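Local structure of triphenylmethane reductase (Citrobacter sp., 2JL1) at residues V162-S167 with E229-F234. The protein probably reduces triphenylmethane dyes with NADPH as the hydride donor, and binds NADP in a Rossmann-type nucleotide site. Numbering follows the deposited sequence.
Sequences VTNAGS and EEEKNF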
# COMPACT_ATOMS: atom_id res chain seq x y z
N VAL A 162 -29.88 -18.22 8.74
CA VAL A 162 -30.05 -17.92 7.32
C VAL A 162 -28.81 -17.16 6.80
O VAL A 162 -28.45 -16.09 7.33
CB VAL A 162 -31.37 -17.09 7.07
CG1 VAL A 162 -31.58 -16.78 5.59
CG2 VAL A 162 -32.57 -17.84 7.59
N THR A 163 -28.11 -17.75 5.84
CA THR A 163 -26.92 -17.12 5.25
C THR A 163 -26.86 -17.41 3.77
O THR A 163 -27.45 -18.36 3.31
CB THR A 163 -25.59 -17.74 5.79
OG1 THR A 163 -25.33 -18.97 5.10
CG2 THR A 163 -25.65 -18.00 7.27
N ASN A 164 -26.08 -16.62 3.04
CA ASN A 164 -25.72 -17.01 1.68
C ASN A 164 -24.28 -17.53 1.57
O ASN A 164 -23.66 -17.38 0.52
CB ASN A 164 -25.96 -15.84 0.69
CG ASN A 164 -25.29 -14.56 1.13
OD1 ASN A 164 -25.44 -14.14 2.28
ND2 ASN A 164 -24.55 -13.92 0.23
N ALA A 165 -23.79 -18.19 2.62
CA ALA A 165 -22.40 -18.70 2.67
C ALA A 165 -22.22 -20.10 2.10
O ALA A 165 -21.09 -20.56 1.95
CB ALA A 165 -21.88 -18.67 4.11
N GLY A 166 -23.31 -20.78 1.79
CA GLY A 166 -23.26 -22.19 1.41
C GLY A 166 -22.49 -23.03 2.41
O GLY A 166 -22.70 -22.93 3.64
N SER A 167 -21.57 -23.84 1.88
CA SER A 167 -20.74 -24.70 2.67
C SER A 167 -19.34 -24.10 2.75
O SER A 167 -18.38 -24.81 2.97
CB SER A 167 -20.70 -26.11 2.06
OG SER A 167 -20.03 -26.11 0.81
N GLU A 229 -29.17 -11.96 -2.78
CA GLU A 229 -30.28 -11.00 -2.77
C GLU A 229 -31.36 -11.43 -1.77
O GLU A 229 -31.95 -10.60 -1.09
CB GLU A 229 -30.85 -10.80 -4.19
CG GLU A 229 -31.16 -9.32 -4.59
CD GLU A 229 -29.95 -8.36 -4.55
OE1 GLU A 229 -29.97 -7.44 -3.72
OE2 GLU A 229 -28.97 -8.52 -5.34
N GLU A 230 -31.59 -12.73 -1.64
CA GLU A 230 -32.48 -13.22 -0.59
C GLU A 230 -31.94 -12.89 0.81
O GLU A 230 -32.71 -12.51 1.69
CB GLU A 230 -32.73 -14.71 -0.75
CG GLU A 230 -33.63 -15.07 -1.93
CD GLU A 230 -33.68 -16.56 -2.19
OE1 GLU A 230 -32.64 -17.25 -2.04
OE2 GLU A 230 -34.77 -17.04 -2.54
N GLU A 231 -30.63 -13.02 1.01
CA GLU A 231 -30.02 -12.65 2.29
C GLU A 231 -30.23 -11.17 2.64
O GLU A 231 -30.73 -10.86 3.72
CB GLU A 231 -28.52 -12.99 2.32
CG GLU A 231 -27.85 -12.74 3.70
CD GLU A 231 -28.34 -13.69 4.80
OE1 GLU A 231 -28.89 -14.77 4.49
OE2 GLU A 231 -28.17 -13.34 5.98
N LYS A 232 -29.82 -10.28 1.73
CA LYS A 232 -29.96 -8.83 1.90
C LYS A 232 -31.37 -8.46 2.34
O LYS A 232 -31.53 -7.69 3.31
CB LYS A 232 -29.58 -8.10 0.60
CG LYS A 232 -28.93 -6.73 0.78
CD LYS A 232 -27.99 -6.39 -0.39
CE LYS A 232 -28.72 -5.65 -1.52
NZ LYS A 232 -27.84 -5.26 -2.68
N ASN A 233 -32.37 -9.02 1.67
CA ASN A 233 -33.79 -8.81 1.99
C ASN A 233 -34.26 -9.42 3.31
O ASN A 233 -35.10 -8.83 4.01
CB ASN A 233 -34.68 -9.35 0.87
CG ASN A 233 -34.42 -8.68 -0.47
OD1 ASN A 233 -33.66 -7.71 -0.58
ND2 ASN A 233 -35.07 -9.20 -1.51
N PHE A 234 -33.74 -10.60 3.64
CA PHE A 234 -34.06 -11.26 4.90
C PHE A 234 -33.61 -10.39 6.08
O PHE A 234 -34.34 -10.21 7.05
CB PHE A 234 -33.42 -12.66 4.97
CG PHE A 234 -33.39 -13.25 6.36
CD1 PHE A 234 -34.53 -13.85 6.90
CD2 PHE A 234 -32.24 -13.17 7.13
CE1 PHE A 234 -34.51 -14.38 8.19
CE2 PHE A 234 -32.20 -13.70 8.43
CZ PHE A 234 -33.34 -14.30 8.95
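V162 covers one face of the F234 ring: its CB lies 3.9 Å from the ring centroid, 18° off the normal, a CH-pi contact shifted toward the CE2 rim. CG1 sits over CD2, CG2 over CZ and CE1. With CG anti to the backbone N (chi1 164°) the ring is carried out toward the strand, and chi2 turns its face to V162.

One turn back along the helix, the second flat group, the carboxylate of E231, butts against the backbone of V162 and T163. Its OE1 comes to 3.2 Å from T163 CA and 3.5 Å from V162 CG1. No hydrogen bond spans the two segments. V162 O faces both carboxylate oxygens of E231, 3.1 Å from OE2 and 3.2 Å from OE1, acceptors against an acceptor, which would tend to raise the carboxylate pKa, perhaps enough for it to hold a proton.

The amide of N164 is turned only 18° from the carboxylate plane but meets the stem of E231 instead, OD1 lying 3.1 Å from CG. That buried oxygen has no polar partner in the model, whereas ND2 donates to A249 O on helix 242-256. T163 faces away from the helix; its OG1 accepts from A165 N in an ST turn and also bonds H223.

Far from the NADP site, helix 228-237 packs on strand 160-163, whose parallel partner 222-225 leads into that helix: a local beta-alpha unit outside the seven-stranded Rossmann-type sheet.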